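Long-range contacts in terminal oxygenase component of carbazole (Janthinobacterium sp., PDB 7BUG), which forms the terminal oxygenase of carbazole 1,9a-dioxygenase, which dioxygenates carbazole at the angular C-9a and adjacent C-1 positions to give an unstable cis-hydrodiol: residues L173-N177 with A336-V341; K163-S169 with N292-Q298; G178-S182 with V227-I231; H28-V32 with W285-I289. All blocks are in the same frame, centred on the assembly; numbering follows the deposited sequence.

Following the chain from its N terminus, strand 28-32 opens the longest loop, which interaction 4 closes at 285-289, joining the Rieske-side sheet to the sheet of the catalytic part. Strand 158-167 and helix 171-179 then start interactions 2, 1 and 3 in quick succession. Interaction 3 closes first, at 227-231, and is nested inside the loops of the other three. After interaction 4, interaction 2 closes at 292-298 and interaction 1 at 336-341, so these three cross one another. Interaction 2 pairs an edge strand with its neighbour in the catalytic sheet; interactions 1 and 3 fix helix 171-179 against helix 331-344 and strand 226-229.

Interaction 1: residues L173-N177 with A336-V341; sequences LAVEN and AREAMV
L173 and A174 meet M340 and R337 where two helices of the catalytic, Bet v 1-like domain pass each other, their local axes 9.3 Å apart and their N-to-C directions at 129°. The compact part lies around A174. Its methyl CB rests over one face of the R337 guanidinium and stands 3.6 Å from R337 CD, while the arginine chain, extended from CG to NE, runs on past the helix; Y296 adds a cation-pi contact to the same charge. N177 flanks R337 on the next turn, its side chain set roughly perpendicular to the arginine. The nearest atom of that side chain lies about 5 Å from the bound iron(II) ion, and it packs on the metal ligands D333 and H183, so this end of the crossing borders the active site. Toward L173 the packing is looser. L173 and M340 run antiparallel alongside each other, with L173 CD1 4.0 Å from M340 CB. Beyond them V341 is partly exposed at the margin, whereas W91 and Y92 of a second subunit pack on A336 and M340, respectively. M340 bends at chi3 (-68°), which turns its terminal CE back to 3.8 Å from L173 O.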
loop_
_atom_site.group_PDB
_atom_site.type_symbol
_atom_site.label_atom_id
_atom_site.label_comp_id
_atom_site.label_asym_id
_atom_site.label_seq_id
_atom_site.Cartn_x
_atom_site.Cartn_y
_atom_site.Cartn_z
ATOM N N LEU A 173 19.198 -10.900 -0.088
ATOM C CA LEU A 173 18.615 -12.173 0.436
ATOM C C LEU A 173 18.859 -13.284 -0.593
ATOM O O LEU A 173 19.171 -14.396 -0.218
ATOM C CB LEU A 173 17.125 -11.925 0.693
ATOM C CG LEU A 173 16.813 -10.846 1.727
ATOM C CD1 LEU A 173 15.298 -10.727 1.925
ATOM C CD2 LEU A 173 17.548 -11.112 3.029
ATOM N N ALA A 174 18.848 -12.951 -1.888
ATOM C CA ALA A 174 19.124 -13.881 -2.988
ATOM C C ALA A 174 20.606 -14.299 -2.987
ATOM O O ALA A 174 20.938 -15.487 -3.067
ATOM C CB ALA A 174 18.751 -13.218 -4.307
ATOM N N VAL A 175 21.523 -13.314 -2.868
ATOM C CA VAL A 175 22.972 -13.611 -2.844
ATOM C C VAL A 175 23.262 -14.560 -1.693
ATOM O O VAL A 175 23.996 -15.563 -1.873
ATOM C CB VAL A 175 23.806 -12.336 -2.669
ATOM C CG1 VAL A 175 25.273 -12.687 -2.443
ATOM C CG2 VAL A 175 23.682 -11.459 -3.894
ATOM N N GLU A 176 22.717 -14.258 -0.517
ATOM C CA GLU A 176 23.077 -15.020 0.702
ATOM C C GLU A 176 22.511 -16.420 0.583
ATOM O O GLU A 176 23.268 -17.354 0.889
ATOM C CB GLU A 176 22.676 -14.270 1.949
ATOM C CG GLU A 176 23.467 -12.995 2.075
ATOM C CD GLU A 176 23.295 -12.274 3.396
ATOM O OE1 GLU A 176 22.674 -12.880 4.371
ATOM O OE2 GLU A 176 23.790 -11.151 3.509
ATOM N N ASN A 177 21.297 -16.546 0.068
ATOM C CA ASN A 177 20.674 -17.867 -0.195
ATOM C C ASN A 177 21.565 -18.658 -1.162
ATOM O O ASN A 177 21.723 -19.872 -0.965
ATOM C CB ASN A 177 19.278 -17.691 -0.750
ATOM C CG ASN A 177 18.737 -18.945 -1.416
ATOM O OD1 ASN A 177 18.449 -19.910 -0.725
ATOM N ND2 ASN A 177 18.489 -18.848 -2.716
ATOM N N ALA A 336 12.458 -19.711 -0.713
ATOM C CA ALA A 336 13.351 -19.460 0.444
ATOM C C ALA A 336 13.643 -17.954 0.535
ATOM O O ALA A 336 13.560 -17.376 1.629
ATOM C CB ALA A 336 14.627 -20.234 0.372
ATOM N N ARG A 337 14.036 -17.341 -0.579
ATOM C CA ARG A 337 14.324 -15.870 -0.568
ATOM C C ARG A 337 13.088 -15.110 -0.091
ATOM O O ARG A 337 13.224 -14.194 0.740
ATOM C CB ARG A 337 14.685 -15.376 -1.973
ATOM C CG ARG A 337 15.984 -15.955 -2.476
ATOM C CD ARG A 337 16.123 -15.640 -3.934
ATOM N NE ARG A 337 17.093 -16.531 -4.478
ATOM C CZ ARG A 337 17.276 -16.684 -5.765
ATOM N NH1 ARG A 337 16.706 -15.860 -6.628
ATOM N NH2 ARG A 337 18.075 -17.630 -6.174
ATOM N N GLU A 338 11.945 -15.422 -0.639
ATOM C CA GLU A 338 10.662 -14.771 -0.341
ATOM C C GLU A 338 10.394 -14.912 1.168
ATOM O O GLU A 338 9.857 -13.967 1.761
ATOM C CB GLU A 338 9.540 -15.350 -1.211
ATOM C CG GLU A 338 9.663 -15.006 -2.700
ATOM C CD GLU A 338 8.657 -15.740 -3.589
ATOM O OE1 GLU A 338 8.170 -16.813 -3.177
ATOM O OE2 GLU A 338 8.366 -15.257 -4.674
ATOM N N ALA A 339 10.759 -16.035 1.759
ATOM C CA ALA A 339 10.486 -16.295 3.184
ATOM C C ALA A 339 11.341 -15.403 4.100
ATOM O O ALA A 339 10.977 -15.247 5.292
ATOM C CB ALA A 339 10.681 -17.749 3.528
ATOM N N MET A 340 12.465 -14.860 3.600
ATOM C CA MET A 340 13.354 -14.026 4.427
ATOM C C MET A 340 12.909 -12.543 4.387
ATOM O O MET A 340 13.424 -11.731 5.161
ATOM C CB MET A 340 14.814 -14.139 3.985
ATOM C CG MET A 340 15.487 -15.345 4.623
ATOM S SD MET A 340 17.307 -15.386 4.403
ATOM C CE MET A 340 17.100 -15.682 2.635
ATOM N N VAL A 341 12.015 -12.215 3.488
ATOM C CA VAL A 341 11.660 -10.777 3.267
ATOM C C VAL A 341 11.181 -10.114 4.559
ATOM O O VAL A 341 11.674 -9.032 4.878
ATOM C CB VAL A 341 10.627 -10.629 2.129
ATOM C CG1 VAL A 341 10.017 -9.254 2.140
ATOM C CG2 VAL A 341 11.245 -10.993 0.766
#

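Interaction 2: residues K163-S169 with N292-Q298; sequences KNQIIKS and NTHYYFQ
An antiparallel strand pair at the edge of the catalytic domain's seven-stranded sheet joins K163-I167 to T293-Q298. Two well-formed hydrogen-bonded pairs frame it: K163 with Q298, where Q298 N reaches K163 O at 2.8 Å, and I167 with H294, where I167 N meets H294 O at 2.9 Å. N164, I166, Y295 and F297 occupy one face. There I166 CG1 lies 3.7 Å from Y295 CE1, the two side chains pointing the same way, while I166 CG2 presses tightly on T293 CG2 at 3.3 Å. The other face carries I167, H294 and Y296. I167 CB sits over the imidazole face, 3.8 Å from the centroid of the H294 ring, a CH-pi contact, and I167 CG1 lies alongside Y296 CB. Y296 directs its hydroxyl to E284. With CG between the backbone N and the carbonyl carbon (chi1 66°), the H294 ring swings toward the loop that follows strand 158-167, and its NE2 shares a weak hydrogen bond with R337. A phenylalanine in place of H294 would keep a ring beside I167 but is likely to leave S169 O without its side-chain donor, freeing the turn after the strand to shift. That bond, H294 ND1 to S169 O, is 2.8 Å long and almost straight at 175°, with the oxygen in the ring plane and the donor well above the carbonyl plane.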
loop_
_atom_site.group_PDB
_atom_site.type_symbol
_atom_site.label_atom_id
_atom_site.label_comp_id
_atom_site.label_asym_id
_atom_site.label_seq_id
_atom_site.Cartn_x
_atom_site.Cartn_y
_atom_site.Cartn_z
ATOM N N LYS A 163 18.255 -18.417 -18.227
ATOM C CA LYS A 163 16.876 -18.018 -17.940
ATOM C C LYS A 163 16.914 -16.799 -17.008
ATOM O O LYS A 163 17.819 -16.738 -16.170
ATOM C CB LYS A 163 16.201 -19.192 -17.229
ATOM C CG LYS A 163 14.747 -18.965 -16.977
ATOM C CD LYS A 163 14.138 -20.063 -16.181
ATOM C CE LYS A 163 12.759 -19.626 -15.770
ATOM N NZ LYS A 163 12.250 -20.572 -14.771
ATOM N N ASN A 164 15.960 -15.907 -17.143
ATOM C CA ASN A 164 15.879 -14.666 -16.329
ATOM C C ASN A 164 14.443 -14.567 -15.827
ATOM O O ASN A 164 13.482 -14.950 -16.589
ATOM C CB ASN A 164 16.293 -13.431 -17.134
ATOM C CG ASN A 164 16.480 -12.188 -16.275
ATOM O OD1 ASN A 164 16.709 -12.333 -15.054
ATOM N ND2 ASN A 164 16.386 -11.021 -16.911
ATOM N N GLN A 165 14.269 -14.142 -14.597
ATOM C CA GLN A 165 12.914 -13.785 -14.114
ATOM C C GLN A 165 13.028 -12.766 -12.991
ATOM O O GLN A 165 14.120 -12.517 -12.477
ATOM C CB GLN A 165 12.155 -15.025 -13.686
ATOM C CG GLN A 165 12.773 -15.671 -12.501
ATOM C CD GLN A 165 12.219 -17.062 -12.284
ATOM O OE1 GLN A 165 12.891 -18.068 -12.479
ATOM N NE2 GLN A 165 10.995 -17.080 -11.801
ATOM N N ILE A 166 11.915 -12.159 -12.697
ATOM C CA ILE A 166 11.828 -11.092 -11.659
ATOM C C ILE A 166 11.308 -11.763 -10.396
ATOM O O ILE A 166 10.243 -12.436 -10.459
ATOM C CB ILE A 166 10.929 -9.950 -12.115
ATOM C CG1 ILE A 166 11.552 -9.250 -13.326
ATOM C CG2 ILE A 166 10.650 -8.968 -11.000
ATOM C CD1 ILE A 166 10.679 -8.186 -13.914
ATOM N N ILE A 167 12.014 -11.559 -9.301
ATOM C CA ILE A 167 11.732 -12.207 -8.002
ATOM C C ILE A 167 11.514 -11.117 -6.966
ATOM O O ILE A 167 12.333 -10.206 -6.879
ATOM C CB ILE A 167 12.834 -13.181 -7.574
ATOM C CG1 ILE A 167 13.115 -14.260 -8.622
ATOM C CG2 ILE A 167 12.522 -13.806 -6.213
ATOM C CD1 ILE A 167 11.935 -15.079 -9.041
ATOM N N LYS A 168 10.474 -11.266 -6.143
ATOM C CA LYS A 168 10.165 -10.243 -5.125
ATOM C C LYS A 168 10.918 -10.517 -3.817
ATOM O O LYS A 168 10.317 -10.897 -2.780
ATOM C CB LYS A 168 8.634 -10.193 -4.916
ATOM C CG LYS A 168 7.880 -9.781 -6.159
ATOM C CD LYS A 168 6.382 -9.969 -6.071
ATOM C CE LYS A 168 5.761 -10.229 -7.428
ATOM N NZ LYS A 168 4.291 -10.423 -7.325
ATOM N N SER A 169 12.242 -10.363 -3.831
ATOM C CA SER A 169 13.019 -10.216 -2.596
ATOM C C SER A 169 14.126 -9.228 -2.900
ATOM O O SER A 169 14.522 -9.051 -4.081
ATOM C CB SER A 169 13.593 -11.473 -2.055
ATOM O OG SER A 169 14.836 -11.820 -2.685
ATOM N N ASN A 292 12.993 -4.023 -3.175
ATOM C CA ASN A 292 12.129 -5.198 -2.895
ATOM C C ASN A 292 12.268 -6.319 -3.936
ATOM O O ASN A 292 11.599 -7.347 -3.778
ATOM C CB ASN A 292 10.665 -4.741 -2.925
ATOM C CG ASN A 292 10.375 -3.612 -1.972
ATOM O OD1 ASN A 292 10.841 -3.623 -0.833
ATOM N ND2 ASN A 292 9.730 -2.574 -2.491
ATOM N N THR A 293 13.043 -6.140 -5.018
ATOM C CA THR A 293 12.912 -6.958 -6.245
ATOM C C THR A 293 14.310 -7.168 -6.865
ATOM O O THR A 293 15.141 -6.277 -6.790
ATOM C CB THR A 293 11.996 -6.241 -7.256
ATOM O OG1 THR A 293 10.927 -5.595 -6.541
ATOM C CG2 THR A 293 11.445 -7.234 -8.247
ATOM N N HIS A 294 14.533 -8.314 -7.464
ATOM C CA HIS A 294 15.778 -8.613 -8.201
ATOM C C HIS A 294 15.437 -9.340 -9.485
ATOM O O HIS A 294 14.451 -10.087 -9.571
ATOM C CB HIS A 294 16.832 -9.335 -7.375
ATOM C CG HIS A 294 16.493 -10.715 -6.948
ATOM N ND1 HIS A 294 15.669 -10.945 -5.823
ATOM C CD2 HIS A 294 16.890 -11.927 -7.383
ATOM C CE1 HIS A 294 15.550 -12.241 -5.669
ATOM N NE2 HIS A 294 16.255 -12.876 -6.577
ATOM N N TYR A 295 16.339 -9.233 -10.443
ATOM C CA TYR A 295 16.403 -10.233 -11.534
ATOM C C TYR A 295 17.223 -11.431 -11.058
ATOM O O TYR A 295 18.299 -11.295 -10.503
ATOM C CB TYR A 295 17.097 -9.739 -12.798
ATOM C CG TYR A 295 16.413 -8.677 -13.580
ATOM C CD1 TYR A 295 15.312 -9.032 -14.337
ATOM C CD2 TYR A 295 16.862 -7.358 -13.613
ATOM C CE1 TYR A 295 14.640 -8.092 -15.072
ATOM C CE2 TYR A 295 16.189 -6.402 -14.349
ATOM C CZ TYR A 295 15.099 -6.793 -15.114
ATOM O OH TYR A 295 14.366 -5.919 -15.872
ATOM N N TYR A 296 16.688 -12.627 -11.210
ATOM C CA TYR A 296 17.414 -13.883 -10.952
ATOM C C TYR A 296 17.876 -14.362 -12.314
ATOM O O TYR A 296 17.085 -14.945 -13.131
ATOM C CB TYR A 296 16.516 -14.856 -10.192
ATOM C CG TYR A 296 17.156 -16.191 -9.949
ATOM C CD1 TYR A 296 18.490 -16.340 -9.618
ATOM C CD2 TYR A 296 16.376 -17.349 -9.925
ATOM C CE1 TYR A 296 19.057 -17.573 -9.359
ATOM C CE2 TYR A 296 16.920 -18.578 -9.608
ATOM C CZ TYR A 296 18.270 -18.720 -9.357
ATOM O OH TYR A 296 18.879 -19.946 -9.109
ATOM N N PHE A 297 19.109 -13.994 -12.639
ATOM C CA PHE A 297 19.653 -14.132 -13.991
ATOM C C PHE A 297 20.551 -15.364 -13.982
ATOM O O PHE A 297 21.674 -15.334 -13.453
ATOM C CB PHE A 297 20.360 -12.838 -14.416
ATOM C CG PHE A 297 20.771 -12.805 -15.870
ATOM C CD1 PHE A 297 21.941 -13.363 -16.329
ATOM C CD2 PHE A 297 20.003 -12.114 -16.765
ATOM C CE1 PHE A 297 22.285 -13.279 -17.670
ATOM C CE2 PHE A 297 20.323 -12.021 -18.118
ATOM C CZ PHE A 297 21.486 -12.603 -18.556
ATOM N N GLN A 298 19.990 -16.491 -14.442
ATOM C CA GLN A 298 20.608 -17.812 -14.238
ATOM C C GLN A 298 21.283 -18.218 -15.564
ATOM O O GLN A 298 20.621 -18.035 -16.639
ATOM C CB GLN A 298 19.530 -18.868 -13.985
ATOM C CG GLN A 298 18.876 -18.855 -12.629
ATOM C CD GLN A 298 17.714 -19.843 -12.660
ATOM O OE1 GLN A 298 16.818 -19.733 -13.493
ATOM N NE2 GLN A 298 17.797 -20.854 -11.815
#

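Interaction 3: residues G178-S182 with V227-I231; sequences GFDPS and VYDLI
V227 meets F179 through both backbone and side chain: F179 CZ comes to 3.4 Å from V227 O and 4.0 Å from V227 CG1, the two side chains nearly perpendicular. The F179 CG lies opposite the backbone N (chi1 -166°), which carries the ring off the last turn of its helix to the strand. Y228 turns its side chain away but offers its carbonyl carbon to the ring edge. D229 CB lies 3.7 Å from F179 CE1, and its carboxylate, standing at 79° to the phenyl plane, reaches the proline: OD2 is 3.4 Å from P181 CG. A water also links D229 OD2, at 2.6 Å, to F179 O. The other oxygen, D229 OD1, accepts from I231 N at 2.9 Å, an Asx turn that folds the chain over L230 as the strand ends. Replacing D229 by alanine removes the carboxylate, which would probably leave I231 N without its acceptor and let the turn relax away from P181. I231 then closes the contact with CG2 3.8 Å from P181 CB. D180 joins two metal sites: its O is hydrogen-bonded to ND1 of the iron ligand H183 and its OD2 to NE2 of the cluster ligand H93 of a second subunit, consistent with the inter-subunit electron route of Rieske oxygenases. Helix 360-372 packs on F179, P181 and V227; strand 261-265 pairs with strand 226-229, its I262 and I264 touching F179.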
loop_
_atom_site.group_PDB
_atom_site.type_symbol
_atom_site.label_atom_id
_atom_site.label_comp_id
_atom_site.label_asym_id
_atom_site.label_seq_id
_atom_site.Cartn_x
_atom_site.Cartn_y
_atom_site.Cartn_z
ATOM N N GLY A 178 22.095 -18.007 -2.187
ATOM C CA GLY A 178 22.952 -18.699 -3.152
ATOM C C GLY A 178 24.232 -19.227 -2.511
ATOM O O GLY A 178 24.685 -20.369 -2.846
ATOM N N PHE A 179 24.896 -18.397 -1.713
ATOM C CA PHE A 179 26.252 -18.677 -1.204
ATOM C C PHE A 179 26.206 -19.407 0.146
ATOM O O PHE A 179 27.231 -19.775 0.674
ATOM C CB PHE A 179 27.033 -17.380 -1.063
ATOM C CG PHE A 179 28.506 -17.598 -0.879
ATOM C CD1 PHE A 179 29.233 -18.390 -1.761
ATOM C CD2 PHE A 179 29.174 -16.950 0.142
ATOM C CE1 PHE A 179 30.602 -18.570 -1.576
ATOM C CE2 PHE A 179 30.535 -17.128 0.311
ATOM C CZ PHE A 179 31.251 -17.921 -0.557
ATOM N N ASP A 180 25.022 -19.705 0.641
ATOM C CA ASP A 180 24.870 -20.257 2.009
ATOM C C ASP A 180 25.186 -21.758 2.012
ATOM O O ASP A 180 24.513 -22.526 1.313
ATOM C CB ASP A 180 23.417 -19.981 2.355
ATOM C CG ASP A 180 22.995 -20.429 3.717
ATOM O OD1 ASP A 180 23.630 -21.391 4.252
ATOM O OD2 ASP A 180 21.997 -19.843 4.183
ATOM N N PRO A 181 26.254 -22.233 2.683
ATOM C CA PRO A 181 26.601 -23.641 2.551
ATOM C C PRO A 181 25.536 -24.604 3.114
ATOM O O PRO A 181 25.369 -25.719 2.618
ATOM C CB PRO A 181 27.942 -23.775 3.317
ATOM C CG PRO A 181 28.435 -22.341 3.513
ATOM C CD PRO A 181 27.194 -21.463 3.514
ATOM N N SER A 182 24.817 -24.201 4.157
ATOM C CA SER A 182 23.849 -25.123 4.834
ATOM C C SER A 182 22.438 -25.088 4.229
ATOM O O SER A 182 21.617 -25.988 4.541
ATOM C CB SER A 182 23.816 -24.846 6.273
ATOM O OG SER A 182 25.053 -25.236 6.833
ATOM N N VAL A 227 34.736 -14.463 -2.979
ATOM C CA VAL A 227 34.961 -15.382 -1.826
ATOM C C VAL A 227 34.659 -16.792 -2.301
ATOM O O VAL A 227 33.591 -17.017 -2.865
ATOM C CB VAL A 227 34.111 -15.022 -0.585
ATOM C CG1 VAL A 227 34.507 -15.887 0.606
ATOM C CG2 VAL A 227 34.239 -13.566 -0.228
ATOM N N TYR A 228 35.563 -17.730 -2.042
ATOM C CA TYR A 228 35.295 -19.173 -2.212
ATOM C C TYR A 228 34.850 -19.729 -0.864
ATOM O O TYR A 228 35.426 -19.359 0.169
ATOM C CB TYR A 228 36.532 -19.939 -2.698
ATOM C CG TYR A 228 36.879 -19.708 -4.145
ATOM C CD1 TYR A 228 37.571 -18.579 -4.550
ATOM C CD2 TYR A 228 36.429 -20.573 -5.121
ATOM C CE1 TYR A 228 37.870 -18.361 -5.892
ATOM C CE2 TYR A 228 36.705 -20.368 -6.462
ATOM C CZ TYR A 228 37.405 -19.240 -6.854
ATOM O OH TYR A 228 37.634 -19.046 -8.191
ATOM N N ASP A 229 33.839 -20.599 -0.936
ATOM C CA ASP A 229 33.286 -21.411 0.182
ATOM C C ASP A 229 34.134 -22.684 0.252
ATOM O O ASP A 229 34.013 -23.526 -0.630
ATOM C CB ASP A 229 31.796 -21.710 -0.055
ATOM C CG ASP A 229 31.204 -22.728 0.924
ATOM O OD1 ASP A 229 31.889 -23.044 1.917
ATOM O OD2 ASP A 229 30.091 -23.251 0.635
ATOM N N LEU A 230 34.957 -22.797 1.279
ATOM C CA LEU A 230 35.855 -23.956 1.479
ATOM C C LEU A 230 35.329 -24.837 2.611
ATOM O O LEU A 230 36.147 -25.617 3.128
ATOM C CB LEU A 230 37.258 -23.455 1.823
ATOM C CG LEU A 230 37.883 -22.514 0.802
ATOM C CD1 LEU A 230 39.321 -22.235 1.203
ATOM C CD2 LEU A 230 37.800 -23.074 -0.597
ATOM N N ILE A 231 34.033 -24.774 2.951
ATOM C CA ILE A 231 33.479 -25.623 4.045
ATOM C C ILE A 231 33.694 -27.102 3.687
ATOM O O ILE A 231 34.077 -27.819 4.607
ATOM C CB ILE A 231 32.007 -25.287 4.347
ATOM C CG1 ILE A 231 31.618 -25.773 5.735
ATOM C CG2 ILE A 231 31.083 -25.844 3.274
ATOM C CD1 ILE A 231 30.226 -25.379 6.125
HETATM O O HOH W 1 28.179 -22.052 -0.585
#

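Interaction 4: residues H28-V32 with W285-I289; sequences HWYPV and WYVPI
P31 sets its CG over one face of the W285 indole, 3.5 Å from the centroid of the W285 five-membered ring and only 11° off the normal: a CH-pi contact. P31 CD follows at 3.3 Å from W285 CD1. Next to it V287 CG2 touches P31 O at 3.4 Å, an oxygen that the contact buries without any polar partner in the model. V287 CG1, opposite the backbone N (chi1 -180°), meets Y30 CB at 3.9 Å; one residue on, P288 CD approaches Y30 CE1 at 3.8 Å, the proline standing almost square to the tyrosine. Here strand 28-32, at the edge of the Rieske-side antiparallel sheet, is laid across strand 281-288 of the catalytic Bet v 1-like sheet, their local directions 102° apart. A water spans the two, accepting from W285 NE1 and donating to W29 O, both at 2.8 Å. In the second shell, F153 meets the W285 ring edge-to-face, and the backbone of W285 bonds to F297, whose side chain also touches P31. L48 of strand 44-48 packs on both Y30 and V287. The Y30 hydroxyl is hydrogen-bonded to F25 O, at the far end of that ring.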
loop_
_atom_site.group_PDB
_atom_site.type_symbol
_atom_site.label_atom_id
_atom_site.label_comp_id
_atom_site.label_asym_id
_atom_site.label_seq_id
_atom_site.Cartn_x
_atom_site.Cartn_y
_atom_site.Cartn_z
ATOM N N HIS A 28 29.119 -0.816 -11.242
ATOM C CA HIS A 28 29.399 -2.181 -11.688
ATOM C C HIS A 28 28.526 -2.493 -12.905
ATOM O O HIS A 28 27.521 -1.818 -13.122
ATOM C CB HIS A 28 29.132 -3.232 -10.596
ATOM C CG HIS A 28 29.951 -3.127 -9.362
ATOM N ND1 HIS A 28 31.066 -3.889 -9.179
ATOM C CD2 HIS A 28 29.807 -2.372 -8.263
ATOM C CE1 HIS A 28 31.573 -3.564 -7.980
ATOM N NE2 HIS A 28 30.828 -2.670 -7.384
ATOM N N TRP A 29 28.954 -3.486 -13.638
ATOM C CA TRP A 29 28.219 -4.135 -14.721
ATOM C C TRP A 29 27.184 -5.084 -14.125
ATOM O O TRP A 29 27.543 -5.840 -13.230
ATOM C CB TRP A 29 29.164 -4.905 -15.623
ATOM C CG TRP A 29 30.112 -4.080 -16.427
ATOM C CD1 TRP A 29 31.428 -3.850 -16.154
ATOM C CD2 TRP A 29 29.833 -3.451 -17.686
ATOM N NE1 TRP A 29 31.984 -3.090 -17.142
ATOM C CE2 TRP A 29 31.056 -2.876 -18.111
ATOM C CE3 TRP A 29 28.711 -3.329 -18.505
ATOM C CZ2 TRP A 29 31.149 -2.148 -19.289
ATOM C CZ3 TRP A 29 28.821 -2.668 -19.693
ATOM C CH2 TRP A 29 30.023 -2.081 -20.078
ATOM N N TYR A 30 25.995 -5.067 -14.726
ATOM C CA TYR A 30 24.922 -6.026 -14.388
ATOM C C TYR A 30 24.260 -6.580 -15.644
ATOM O O TYR A 30 23.912 -5.814 -16.530
ATOM C CB TYR A 30 23.818 -5.324 -13.586
ATOM C CG TYR A 30 24.274 -4.888 -12.224
ATOM C CD1 TYR A 30 24.271 -5.762 -11.161
ATOM C CD2 TYR A 30 24.739 -3.619 -12.006
ATOM C CE1 TYR A 30 24.663 -5.357 -9.890
ATOM C CE2 TYR A 30 25.188 -3.206 -10.768
ATOM C CZ TYR A 30 25.133 -4.073 -9.692
ATOM O OH TYR A 30 25.576 -3.615 -8.488
ATOM N N PRO A 31 23.964 -7.875 -15.669
ATOM C CA PRO A 31 23.158 -8.448 -16.741
ATOM C C PRO A 31 21.678 -8.174 -16.534
ATOM O O PRO A 31 21.232 -8.194 -15.397
ATOM C CB PRO A 31 23.485 -9.929 -16.696
ATOM C CG PRO A 31 23.688 -10.190 -15.257
ATOM C CD PRO A 31 24.365 -8.932 -14.716
ATOM N N VAL A 32 20.957 -7.877 -17.612
ATOM C CA VAL A 32 19.519 -7.513 -17.449
ATOM C C VAL A 32 18.625 -8.299 -18.397
ATOM O O VAL A 32 17.423 -8.334 -18.132
ATOM C CB VAL A 32 19.334 -6.011 -17.654
ATOM C CG1 VAL A 32 20.049 -5.233 -16.538
ATOM C CG2 VAL A 32 19.796 -5.550 -18.996
ATOM N N TRP A 285 23.324 -14.483 -11.326
ATOM C CA TRP A 285 23.323 -13.117 -10.778
ATOM C C TRP A 285 22.013 -12.882 -10.024
ATOM O O TRP A 285 20.950 -13.396 -10.471
ATOM C CB TRP A 285 23.448 -12.087 -11.885
ATOM C CG TRP A 285 24.811 -11.888 -12.480
ATOM C CD1 TRP A 285 25.575 -10.792 -12.244
ATOM C CD2 TRP A 285 25.544 -12.693 -13.430
ATOM N NE1 TRP A 285 26.719 -10.823 -12.996
ATOM C CE2 TRP A 285 26.736 -11.986 -13.719
ATOM C CE3 TRP A 285 25.311 -13.916 -14.071
ATOM C CZ2 TRP A 285 27.688 -12.476 -14.610
ATOM C CZ3 TRP A 285 26.257 -14.378 -14.977
ATOM C CH2 TRP A 285 27.424 -13.661 -15.219
ATOM N N TYR A 286 22.089 -11.985 -9.066
ATOM C CA TYR A 286 20.961 -11.444 -8.304
ATOM C C TYR A 286 21.006 -9.935 -8.464
ATOM O O TYR A 286 21.690 -9.224 -7.691
ATOM C CB TYR A 286 21.058 -11.912 -6.871
ATOM C CG TYR A 286 21.555 -13.320 -6.710
ATOM C CD1 TYR A 286 20.718 -14.429 -6.875
ATOM C CD2 TYR A 286 22.896 -13.555 -6.470
ATOM C CE1 TYR A 286 21.213 -15.713 -6.712
ATOM C CE2 TYR A 286 23.397 -14.836 -6.328
ATOM C CZ TYR A 286 22.554 -15.924 -6.447
ATOM O OH TYR A 286 23.184 -17.154 -6.271
ATOM N N VAL A 287 20.314 -9.472 -9.468
ATOM C CA VAL A 287 20.476 -8.069 -9.929
ATOM C C VAL A 287 19.427 -7.192 -9.258
ATOM O O VAL A 287 18.214 -7.386 -9.451
ATOM C CB VAL A 287 20.360 -8.004 -11.451
ATOM C CG1 VAL A 287 20.527 -6.579 -11.921
ATOM C CG2 VAL A 287 21.363 -8.941 -12.089
ATOM N N PRO A 288 19.841 -6.122 -8.552
ATOM C CA PRO A 288 18.886 -5.269 -7.873
ATOM C C PRO A 288 18.043 -4.476 -8.872
ATOM O O PRO A 288 18.566 -3.768 -9.766
ATOM C CB PRO A 288 19.736 -4.281 -7.038
ATOM C CG PRO A 288 21.117 -4.841 -7.093
ATOM C CD PRO A 288 21.209 -5.662 -8.358
ATOM N N ILE A 289 16.726 -4.619 -8.730
ATOM C CA ILE A 289 15.720 -3.844 -9.505
ATOM C C ILE A 289 15.281 -2.652 -8.682
ATOM O O ILE A 289 15.326 -1.512 -9.171
ATOM C CB ILE A 289 14.529 -4.725 -9.955
ATOM C CG1 ILE A 289 14.996 -5.725 -11.002
ATOM C CG2 ILE A 289 13.369 -3.893 -10.447
ATOM C CD1 ILE A 289 13.989 -6.778 -11.337
HETATM O O HOH W 2 28.190 -8.507 -13.730
#